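Local coordinates for protein 5-Carboxyvanillate Decarboxylase (Novosphingobium aromaticivorans, PDB 4QRN) that probably catalyses the metal-dependent decarboxylation of 5-carboxyvanillate, with a manganese ion in its active site, at residues N180-Q184 against G185-D189; F192-P195 against I196-L200; I248-F251 against D252-S256. All coordinates share one frame; numbering follows the deposited sequence.

Interaction 1: N180-Q184 against G185-D189; sequences NSHTQ and GRYLD. With ACT (acetate ion), chain L.
His182 ND1 accepts the backbone N-H of Gly185 at 2.9 Å. The donor is tilted 25° from the imidazole plane. His182 puts CG between its own backbone N and carbonyl carbon (chi1 73°), which turns the ring back over the bend. The bend is a type I' turn from Thr183 to Arg186. Its ends form a single antiparallel hydrogen-bonded pair. Thr183 N gives a nearly straight bond to Arg186 O at 2.9 Å. Arg186 N returns one to Thr183 O at 2.9 Å, from above the carbonyl plane. Gly185 has positive phi, where a CB would press on the carbonyl of Gln184. Glycine is needed at this place. The CB of His182 also lies over one face of the Tyr187 ring, 4.0 Å from its centroid, as a CH-pi contact. The phenol oxygen of Tyr187 bonds to Glu237. Arg186 leads away from the turn. Its chain bends at chi3 (71°) and brings NH1 within 2.5 Å of O of an acetate ion, probably from the crystallisation liquor. The acetate lies at the guanidinium edge, and NH2 pairs with Glu190. Replacing Arg186 by an alanine would probably cost Glu190 this salt bridge and leave the acetate without the guanidinium that holds it. The loop follows strand 177-179 and leads toward helix 194-203. His182 NE2 bonds to the carbonyl of Thr213. With NE2 facing an acceptor and ND1 facing a donor, the ring is probably neutral, protonated on NE2, and its rotation is fixed from both ends.

Interaction 2: F192-P195 against I196-L200; sequences FFDP and IFRAL
The Phe197 ring turns an edge to Asp194 CA, and the Phe193 ring meets Ile196 CD1 obliquely, with CD1 of each side chain 4.4 Å apart. One face of Phe193 carries Phe192 CD2, 3.6 Å above the plane and displaced toward the rim. In return, Phe193 CZ sits at the edge of the Phe192 ring. These groups mark the start of helix 194-203, which joins strands 177-179 and 207-209 in a beta-alpha-beta unit of the amidohydrolase barrel. Ile196 rests on Ile179 of one strand and Phe197 on Leu207 of the other. The backbone changes from 3-10 to alpha-helical bonding here. Ile196 N reaches back to Phe193 O at 3.0 Å, three residues away. Arg198 N then bonds to Asp194 O, four residues away, with an angle of 167° at the hydrogen. Pro195 can donate no N-H, but its carbonyl accepts from Ala199 N. On the outer side, the Asp194 carboxylate swings toward Arg198 because CG is anti to the backbone N (chi1 -171°). OD2 touches Arg198 CG at 3.6 Å. The charged ends stay apart, with OD2 4.4 Å from Arg198 NH1. A water joins them: it donates to Asp194 OD2 at 2.6 Å and accepts from Arg198 NH1 at 2.9 Å. Asp194 OD1 bonds to the hydroxyl of Tyr254. A carboxylate in the first helical turn would probably be favoured by the helix dipole, and its attraction to the arginine is relayed by water without a direct salt bridge.

Interaction 3: I248-F251 against D252-S256; sequences IGIF and DKYPS
Gly249 O accepts two backbone bonds, from Asp252 N at 2.9 Å and from Lys253 N at 3.1 Å. Gly249 ends helix 233-248 in a Schellman motif and is also the N-cap of the short helix 250-253. Its positive phi calls for glycine. Tyr254 N closes the short helix by bonding to Ile250 O at 2.9 Å. The tight side is apolar. Ile250 holds CG1 anti to its backbone N (chi1 -161°), and CD1 then meets the edge of the Tyr254 ring in plane, 3.9 Å from CD2. The other branch, CG2, lies over the centre of the Phe251 ring, 3.7 Å above its plane. This side packs on Leu245 and Ile246 of helix 233-248. Lys253 CG covers a face of the buried Tyr254 ring. The chain beyond runs outward, extended, to the looser solvent side, and NZ makes a long, weak ion pair with Asp194. Pro255 is exposed there. Asp252 lies partly exposed, but its carboxylate bonds to Tyr301 OH and Lys295 N. Proline has no N-H to continue the helical bonding. Instead Pro255 CA makes a CA-H...O contact with Phe251 O at 3.2 Å.

All three contacts are partly buried and local, and they follow one another along the chain. Interaction 1 lies nearest the chain's centre and closest to the metal site. Interactions 2 and 3 lie farther out, away from the annotated sites. Interaction 1 is a turn that adds an imidazole-to-backbone bond to its backbone pair. Interaction 2 begins a barrel helix, and interaction 3 is a short helix that starts at an N-cap glycine. Their side-chain contacts are apolar or, for Asp194 and Arg198, bridged by water. Interactions 2 and 3 share an interface, with Tyr254 on helix 194-203. Interaction 1 lies in the loop leading to that helix, and Tyr187 O packs on Phe193 CD2. Interactions 1 and 3 barely meet.

Interaction 1: N180-Q184 against G185-D189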
ATOM      1  N   ASN A 180      -6.024 -17.097   4.037  1.00  6.88           N
ATOM      2  CA  ASN A 180      -6.657 -15.787   3.970  1.00  7.24           C
ATOM      3  C   ASN A 180      -6.011 -14.861   4.971  1.00  7.03           C
ATOM      4  O   ASN A 180      -6.616 -14.425   5.954  1.00  7.88           O
ATOM      5  CB  ASN A 180      -8.149 -15.985   4.194  1.00  8.15           C
ATOM      6  CG  ASN A 180      -8.691 -16.972   3.233  1.00  9.17           C
ATOM      7  OD1 ASN A 180      -8.693 -16.698   2.031  1.00  9.75           O
ATOM      8  ND2 ASN A 180      -9.095 -18.158   3.723  1.00 10.10           N
ATOM      9  N   SER A 181      -4.731 -14.606   4.738  1.00  7.45           N
ATOM     10  CA  SER A 181      -3.892 -13.744   5.541  1.00  8.05           C
ATOM     11  C   SER A 181      -3.976 -14.116   7.021  1.00  7.33           C
ATOM     12  O   SER A 181      -3.800 -15.292   7.334  1.00  7.79           O
ATOM     13  CB  SER A 181      -4.122 -12.266   5.206  1.00  8.22           C
ATOM     14  OG  SER A 181      -2.971 -11.544   5.553  1.00  8.03           O
ATOM     15  N   HIS A 182      -4.108 -13.148   7.936  1.00  7.35           N
ATOM     16  CA  HIS A 182      -3.942 -13.444   9.360  1.00  7.90           C
ATOM     17  C   HIS A 182      -4.962 -14.472   9.867  1.00  7.08           C
ATOM     18  O   HIS A 182      -6.046 -14.655   9.310  1.00  7.89           O
ATOM     19  CB  HIS A 182      -4.065 -12.156  10.206  1.00  7.83           C
ATOM     20  CG  HIS A 182      -5.459 -11.636  10.310  1.00  7.31           C
ATOM     21  ND1 HIS A 182      -6.293 -11.934  11.372  1.00  8.15           N
ATOM     22  CD2 HIS A 182      -6.163 -10.837   9.469  1.00  8.22           C
ATOM     23  CE1 HIS A 182      -7.461 -11.340  11.167  1.00  8.38           C
ATOM     24  NE2 HIS A 182      -7.405 -10.662  10.026  1.00  8.55           N
ATOM     25  N   THR A 183      -4.586 -15.133  10.963  1.00  7.29           N
ATOM     26  CA  THR A 183      -5.528 -15.965  11.691  1.00  8.04           C
ATOM     27  C   THR A 183      -5.686 -15.368  13.070  1.00  7.89           C
ATOM     28  O   THR A 183      -4.750 -15.390  13.885  1.00  8.40           O
ATOM     29  CB  THR A 183      -5.060 -17.447  11.745  1.00  8.81           C
ATOM     30  OG1 THR A 183      -5.137 -17.989  10.427  1.00  8.53           O
ATOM     31  CG2 THR A 183      -5.944 -18.291  12.668  1.00  8.98           C
ATOM     32  N   GLN A 184      -6.850 -14.767  13.294  1.00  7.96           N
ATOM     33  CA  GLN A 184      -7.163 -14.175  14.599  1.00  8.80           C
ATOM     34  C   GLN A 184      -6.049 -13.227  15.066  1.00  8.26           C
ATOM     35  O   GLN A 184      -5.665 -13.207  16.237  1.00  9.21           O
ATOM     36  CB  GLN A 184      -7.494 -15.274  15.612  1.00 10.38           C
ATOM     37  CG  GLN A 184      -8.765 -15.984  15.184  1.00 12.08           C
ATOM     38  CD  GLN A 184      -9.088 -17.191  16.024  1.00 13.25           C
ATOM     39  OE1 GLN A 184      -9.074 -17.119  17.248  1.00 15.56           O
ATOM     40  NE2 GLN A 184      -9.375 -18.314  15.374  1.00 13.29           N
ATOM     41  N   GLY A 185      -5.563 -12.420  14.135  1.00  8.54           N
ATOM     42  CA  GLY A 185      -4.597 -11.390  14.452  1.00  8.78           C
ATOM     43  C   GLY A 185      -3.148 -11.848  14.493  1.00  8.90           C
ATOM     44  O   GLY A 185      -2.259 -11.038  14.803  1.00  9.57           O
ATOM     45  N   ARG A 186      -2.903 -13.119  14.175  1.00  8.36           N
ATOM     46  CA  ARG A 186      -1.556 -13.693  14.171  1.00  8.55           C
ATOM     47  C   ARG A 186      -1.110 -13.941  12.741  1.00  7.61           C
ATOM     48  O   ARG A 186      -1.905 -14.368  11.889  1.00  8.13           O
ATOM     49  CB  ARG A 186      -1.514 -15.016  14.949  1.00 10.12           C
ATOM     50  CG  ARG A 186      -1.953 -14.870  16.383  1.00 12.22           C
ATOM     51  CD  ARG A 186      -1.944 -16.219  17.075  1.00 13.94           C
ATOM     52  NE  ARG A 186      -0.578 -16.666  17.286  1.00 14.65           N
ATOM     53  CZ  ARG A 186      -0.265 -17.805  17.883  1.00 16.21           C
ATOM     54  NH1 ARG A 186      -1.230 -18.625  18.279  1.00 18.08           N
ATOM     55  NH2 ARG A 186       1.006 -18.119  18.076  1.00 16.69           N
ATOM     56  N   TYR A 187       0.184 -13.753  12.508  1.00  7.59           N
ATOM     57  CA  TYR A 187       0.789 -13.818  11.174  1.00  7.49           C
ATOM     58  C   TYR A 187       1.724 -15.001  11.051  1.00  7.60           C
ATOM     59  O   TYR A 187       2.270 -15.500  12.045  1.00  8.66           O
ATOM     60  CB  TYR A 187       1.501 -12.470  10.870  1.00  8.09           C
ATOM     61  CG  TYR A 187       0.489 -11.341  10.769  1.00  7.33           C
ATOM     62  CD1 TYR A 187       0.031 -10.659  11.897  1.00  8.17           C
ATOM     63  CD2 TYR A 187      -0.104 -11.054   9.542  1.00  7.71           C
ATOM     64  CE1 TYR A 187      -0.981  -9.702  11.799  1.00  8.48           C
ATOM     65  CE2 TYR A 187      -1.116 -10.093   9.422  1.00  8.27           C
ATOM     66  CZ  TYR A 187      -1.551  -9.425  10.563  1.00  7.89           C
ATOM     67  OH  TYR A 187      -2.564  -8.509  10.504  1.00  7.95           O
ATOM     68  N   LEU A 188       1.916 -15.433   9.816  1.00  7.60           N
ATOM     69  CA  LEU A 188       2.575 -16.716   9.540  1.00  8.07           C
ATOM     70  C   LEU A 188       4.069 -16.698   9.793  1.00  7.95           C
ATOM     71  O   LEU A 188       4.697 -17.752   9.745  1.00  8.91           O
ATOM     72  CB  LEU A 188       2.295 -17.143   8.096  1.00  8.34           C
ATOM     73  CG  LEU A 188       0.844 -17.537   7.796  1.00  8.09           C
ATOM     74  CD1 LEU A 188       0.677 -17.567   6.296  1.00  8.49           C
ATOM     75  CD2 LEU A 188       0.439 -18.894   8.441  1.00  9.37           C
ATOM     76  N   ASP A 189       4.649 -15.528  10.064  1.00  8.28           N
ATOM     77  CA  ASP A 189       6.056 -15.464  10.444  0.52  8.99           C
ATOM     78  C   ASP A 189       6.320 -15.964  11.857  1.00  9.92           C
ATOM     79  O   ASP A 189       7.463 -16.169  12.219  1.00 11.67           O
ATOM     80  CB  ASP A 189       6.565 -14.030  10.331  0.52  9.06           C
ATOM     81  CG  ASP A 189       5.756 -13.063  11.175  0.52  9.23           C
ATOM     82  OD1 ASP A 189       4.635 -12.720  10.756  0.52  8.37           O
ATOM     83  OD2 ASP A 189       6.244 -12.678  12.269  0.52 10.50           O
TER
HETATM   84  C   ACT L 408      -4.733 -18.589  17.592  1.00 38.14           C
HETATM   85  O   ACT L 408      -3.568 -19.007  17.401  1.00 37.63           O
HETATM   86  OXT ACT L 408      -4.861 -17.549  18.289  1.00 38.54           O
HETATM   87  CH3 ACT L 408      -5.923 -19.305  17.029  1.00 37.92           C

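Interaction 2: F192-P195 against I196-L200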
ATOM      1  N   PHE A 192       5.156 -20.603  15.625  1.00 11.64           N
ATOM      2  CA  PHE A 192       4.009 -21.495  15.802  1.00 11.05           C
ATOM      3  C   PHE A 192       3.502 -22.081  14.483  1.00  9.98           C
ATOM      4  O   PHE A 192       3.053 -23.222  14.451  1.00 10.80           O
ATOM      5  CB  PHE A 192       2.908 -20.705  16.501  1.00 11.76           C
ATOM      6  CG  PHE A 192       1.637 -21.468  16.735  1.00 12.37           C
ATOM      7  CD1 PHE A 192       1.570 -22.473  17.693  1.00 13.90           C
ATOM      8  CD2 PHE A 192       0.485 -21.142  16.027  1.00 12.82           C
ATOM      9  CE1 PHE A 192       0.380 -23.157  17.928  1.00 14.39           C
ATOM     10  CE2 PHE A 192      -0.705 -21.817  16.262  1.00 13.33           C
ATOM     11  CZ  PHE A 192      -0.762 -22.823  17.213  1.00 14.07           C
ATOM     12  N   PHE A 193       3.556 -21.302  13.401  1.00  9.19           N
ATOM     13  CA  PHE A 193       2.982 -21.737  12.132  1.00  9.08           C
ATOM     14  C   PHE A 193       3.930 -22.552  11.263  1.00  9.20           C
ATOM     15  O   PHE A 193       3.550 -22.995  10.171  1.00 10.12           O
ATOM     16  CB  PHE A 193       2.443 -20.523  11.357  1.00  9.13           C
ATOM     17  CG  PHE A 193       1.365 -19.797  12.117  1.00  8.97           C
ATOM     18  CD1 PHE A 193       0.095 -20.335  12.243  1.00  9.56           C
ATOM     19  CD2 PHE A 193       1.656 -18.591  12.754  1.00  9.27           C
ATOM     20  CE1 PHE A 193      -0.882 -19.666  12.997  1.00  9.98           C
ATOM     21  CE2 PHE A 193       0.713 -17.933  13.498  1.00  9.61           C
ATOM     22  CZ  PHE A 193      -0.566 -18.464  13.628  1.00  9.80           C
ATOM     23  N   ASP A 194       5.141 -22.803  11.746  1.00  9.40           N
ATOM     24  CA  ASP A 194       6.135 -23.480  10.936  1.00  9.94           C
ATOM     25  C   ASP A 194       5.686 -24.824  10.329  1.00  9.94           C
ATOM     26  O   ASP A 194       6.075 -25.107   9.207  1.00  9.49           O
ATOM     27  CB  ASP A 194       7.431 -23.666  11.737  1.00 10.66           C
ATOM     28  CG  ASP A 194       8.564 -24.166  10.880  1.00 11.91           C
ATOM     29  OD1 ASP A 194       8.960 -23.438   9.946  1.00 12.82           O
ATOM     30  OD2 ASP A 194       9.054 -25.284  11.129  1.00 14.40           O
ATOM     31  N   PRO A 195       4.862 -25.628  11.037  1.00 10.35           N
ATOM     32  CA  PRO A 195       4.434 -26.883  10.405  1.00 10.03           C
ATOM     33  C   PRO A 195       3.762 -26.712   9.047  1.00  9.82           C
ATOM     34  O   PRO A 195       3.839 -27.629   8.218  1.00  9.30           O
ATOM     35  CB  PRO A 195       3.480 -27.487  11.443  1.00 10.25           C
ATOM     36  CG  PRO A 195       4.031 -26.989  12.766  1.00 11.15           C
ATOM     37  CD  PRO A 195       4.417 -25.556  12.448  1.00 10.42           C
ATOM     38  N   ILE A 196       3.095 -25.589   8.822  1.00  8.91           N
ATOM     39  CA  ILE A 196       2.440 -25.363   7.557  1.00  8.86           C
ATOM     40  C   ILE A 196       3.495 -25.241   6.446  1.00  8.36           C
ATOM     41  O   ILE A 196       3.331 -25.840   5.373  1.00  8.63           O
ATOM     42  CB  ILE A 196       1.578 -24.094   7.657  1.00  9.33           C
ATOM     43  CG1 ILE A 196       0.343 -24.393   8.521  1.00 10.86           C
ATOM     44  CG2 ILE A 196       1.221 -23.540   6.254  1.00  9.42           C
ATOM     45  CD1 ILE A 196      -0.443 -23.144   8.941  1.00 11.81           C
ATOM     46  N   PHE A 197       4.557 -24.478   6.692  1.00  8.67           N
ATOM     47  CA  PHE A 197       5.616 -24.354   5.706  1.00  8.34           C
ATOM     48  C   PHE A 197       6.342 -25.657   5.470  1.00  8.10           C
ATOM     49  O   PHE A 197       6.654 -25.978   4.330  1.00  8.70           O
ATOM     50  CB  PHE A 197       6.564 -23.228   6.088  1.00  8.89           C
ATOM     51  CG  PHE A 197       5.881 -21.888   6.049  1.00  8.46           C
ATOM     52  CD1 PHE A 197       5.508 -21.349   4.836  1.00  8.82           C
ATOM     53  CD2 PHE A 197       5.557 -21.207   7.206  1.00  9.62           C
ATOM     54  CE1 PHE A 197       4.856 -20.129   4.759  1.00  9.16           C
ATOM     55  CE2 PHE A 197       4.890 -19.986   7.150  1.00  9.45           C
ATOM     56  CZ  PHE A 197       4.541 -19.439   5.927  1.00  9.37           C
ATOM     57  N   ARG A 198       6.597 -26.428   6.517  1.00  8.34           N
ATOM     58  CA  ARG A 198       7.246 -27.724   6.350  1.00  8.96           C
ATOM     59  C   ARG A 198       6.411 -28.590   5.405  1.00  8.52           C
ATOM     60  O   ARG A 198       6.958 -29.253   4.511  1.00  8.96           O
ATOM     61  CB  ARG A 198       7.426 -28.419   7.695  1.00  9.36           C
ATOM     62  CG  ARG A 198       8.544 -27.806   8.549  1.00 10.34           C
ATOM     63  CD  ARG A 198       9.963 -28.191   8.135  1.00 11.02           C
ATOM     64  NE  ARG A 198      10.178 -29.618   8.358  1.00 10.23           N
ATOM     65  CZ  ARG A 198      10.418 -30.162   9.546  1.00  9.54           C
ATOM     66  NH1 ARG A 198      10.595 -29.385  10.609  1.00 10.17           N
ATOM     67  NH2 ARG A 198      10.504 -31.486   9.658  1.00 10.57           N
ATOM     68  N   ALA A 199       5.096 -28.592   5.580  1.00  8.43           N
ATOM     69  CA  ALA A 199       4.235 -29.420   4.751  1.00  8.89           C
ATOM     70  C   ALA A 199       4.203 -28.947   3.302  1.00  8.72           C
ATOM     71  O   ALA A 199       4.226 -29.771   2.389  1.00  9.10           O
ATOM     72  CB  ALA A 199       2.820 -29.469   5.339  1.00  9.23           C
ATOM     73  N   LEU A 200       4.141 -27.632   3.084  1.00  8.33           N
ATOM     74  CA  LEU A 200       4.152 -27.099   1.721  1.00  8.97           C
ATOM     75  C   LEU A 200       5.412 -27.499   0.976  1.00  9.01           C
ATOM     76  O   LEU A 200       5.350 -27.838  -0.199  1.00  9.58           O
ATOM     77  CB  LEU A 200       4.032 -25.565   1.746  1.00 10.01           C
ATOM     78  CG  LEU A 200       2.656 -25.048   2.143  1.00 11.26           C
ATOM     79  CD1 LEU A 200       2.736 -23.565   2.547  1.00 12.78           C
ATOM     80  CD2 LEU A 200       1.710 -25.260   0.979  1.00 12.67           C
TER
HETATM   81  O   HOH W   1      11.303 -26.557  10.724  1.00 16.19           O

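Interaction 3: I248-F251 against D252-S256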
ATOM      1  N   ILE A 248      11.342 -11.958   7.748  1.00  8.98           N
ATOM      2  CA  ILE A 248      11.722 -12.941   8.765  1.00  9.71           C
ATOM      3  C   ILE A 248      12.654 -13.997   8.184  1.00  9.84           C
ATOM      4  O   ILE A 248      13.209 -14.815   8.912  1.00 10.91           O
ATOM      5  CB  ILE A 248      10.477 -13.600   9.439  1.00  9.69           C
ATOM      6  CG1 ILE A 248      10.794 -14.081  10.863  1.00 10.74           C
ATOM      7  CG2 ILE A 248       9.904 -14.747   8.606  1.00  9.96           C
ATOM      8  CD1 ILE A 248      11.114 -12.950  11.823  1.00 12.26           C
ATOM      9  N   GLY A 249      12.830 -14.001   6.868  1.00  9.40           N
ATOM     10  CA  GLY A 249      13.726 -14.947   6.221  1.00  9.83           C
ATOM     11  C   GLY A 249      13.083 -16.248   5.799  1.00  8.85           C
ATOM     12  O   GLY A 249      13.788 -17.246   5.660  1.00  9.67           O
ATOM     13  N   ILE A 250      11.780 -16.251   5.520  1.00  8.74           N
ATOM     14  CA  ILE A 250      11.113 -17.504   5.215  1.00  8.66           C
ATOM     15  C   ILE A 250      11.743 -18.202   4.009  1.00  8.57           C
ATOM     16  O   ILE A 250      11.769 -19.436   3.971  1.00  9.41           O
ATOM     17  CB  ILE A 250       9.576 -17.314   5.031  1.00  9.53           C
ATOM     18  CG1 ILE A 250       8.825 -18.635   5.186  1.00 11.25           C
ATOM     19  CG2 ILE A 250       9.245 -16.709   3.674  1.00  9.96           C
ATOM     20  CD1 ILE A 250       8.831 -19.162   6.586  1.00 12.35           C
ATOM     21  N   PHE A 251      12.226 -17.431   3.035  1.00  8.54           N
ATOM     22  CA  PHE A 251      12.773 -18.045   1.831  1.00  9.12           C
ATOM     23  C   PHE A 251      14.239 -18.424   1.968  1.00 10.01           C
ATOM     24  O   PHE A 251      14.768 -19.118   1.095  1.00 11.21           O
ATOM     25  CB  PHE A 251      12.575 -17.138   0.628  1.00  9.02           C
ATOM     26  CG  PHE A 251      11.140 -16.856   0.321  1.00  8.83           C
ATOM     27  CD1 PHE A 251      10.228 -17.893   0.139  1.00  8.78           C
ATOM     28  CD2 PHE A 251      10.685 -15.557   0.239  1.00  8.80           C
ATOM     29  CE1 PHE A 251       8.888 -17.628  -0.176  1.00  8.67           C
ATOM     30  CE2 PHE A 251       9.341 -15.285  -0.083  1.00  9.11           C
ATOM     31  CZ  PHE A 251       8.441 -16.326  -0.268  1.00  9.05           C
ATOM     32  N   ASP A 252      14.898 -17.988   3.044  1.00 10.20           N
ATOM     33  CA  ASP A 252      16.190 -18.564   3.384  1.00 10.46           C
ATOM     34  C   ASP A 252      15.997 -19.902   4.097  1.00 10.73           C
ATOM     35  O   ASP A 252      16.754 -20.845   3.895  1.00 12.16           O
ATOM     36  CB  ASP A 252      16.992 -17.591   4.271  1.00 10.90           C
ATOM     37  CG  ASP A 252      17.457 -16.347   3.528  1.00 11.07           C
ATOM     38  OD1 ASP A 252      17.362 -16.317   2.278  1.00 11.57           O
ATOM     39  OD2 ASP A 252      17.939 -15.408   4.201  1.00 12.78           O
ATOM     40  N   LYS A 253      14.966 -19.980   4.922  1.00 10.03           N
ATOM     41  CA  LYS A 253      14.647 -21.207   5.622  1.00 10.81           C
ATOM     42  C   LYS A 253      14.138 -22.266   4.639  1.00 10.30           C
ATOM     43  O   LYS A 253      14.487 -23.446   4.754  1.00 11.50           O
ATOM     44  CB  LYS A 253      13.623 -20.930   6.721  1.00 12.11           C
ATOM     45  CG  LYS A 253      13.379 -22.095   7.651  1.00 14.24           C
ATOM     46  CD  LYS A 253      12.569 -21.655   8.851  1.00 17.25           C
ATOM     47  CE  LYS A 253      12.415 -22.813   9.834  1.00 20.80           C
ATOM     48  NZ  LYS A 253      11.875 -22.415  11.164  1.00 23.66           N
ATOM     49  N   TYR A 254      13.329 -21.819   3.673  1.00  9.30           N
ATOM     50  CA  TYR A 254      12.663 -22.706   2.719  1.00  9.77           C
ATOM     51  C   TYR A 254      12.888 -22.185   1.298  1.00  9.28           C
ATOM     52  O   TYR A 254      12.001 -21.567   0.709  1.00  9.57           O
ATOM     53  CB  TYR A 254      11.159 -22.781   3.026  1.00 10.16           C
ATOM     54  CG  TYR A 254      10.882 -23.339   4.401  1.00 10.39           C
ATOM     55  CD1 TYR A 254      11.251 -24.649   4.715  1.00 12.26           C
ATOM     56  CD2 TYR A 254      10.301 -22.563   5.394  1.00  9.55           C
ATOM     57  CE1 TYR A 254      11.023 -25.169   5.968  1.00 12.51           C
ATOM     58  CE2 TYR A 254      10.071 -23.082   6.658  1.00 10.50           C
ATOM     59  CZ  TYR A 254      10.443 -24.379   6.941  1.00 11.69           C
ATOM     60  OH  TYR A 254      10.237 -24.916   8.196  1.00 13.07           O
ATOM     61  N   PRO A 255      14.077 -22.425   0.729  1.00 10.14           N
ATOM     62  CA  PRO A 255      14.401 -21.808  -0.565  1.00 10.73           C
ATOM     63  C   PRO A 255      13.513 -22.262  -1.709  1.00 10.44           C
ATOM     64  O   PRO A 255      13.405 -21.529  -2.694  1.00 10.79           O
ATOM     65  CB  PRO A 255      15.861 -22.237  -0.805  1.00 13.01           C
ATOM     66  CG  PRO A 255      16.374 -22.576   0.537  1.00 14.21           C
ATOM     67  CD  PRO A 255      15.242 -23.077   1.339  1.00 11.28           C
ATOM     68  N   SER A 256      12.887 -23.429  -1.611  1.00 10.08           N
ATOM     69  CA  SER A 256      12.005 -23.876  -2.691  1.00 10.02           C
ATOM     70  C   SER A 256      10.612 -23.254  -2.623  1.00  9.69           C
ATOM     71  O   SER A 256       9.870 -23.330  -3.597  1.00 11.18           O
ATOM     72  CB  SER A 256      11.863 -25.395  -2.697  1.00 11.75           C
ATOM     73  OG  SER A 256      11.100 -25.869  -1.609  1.00 12.68           O
TER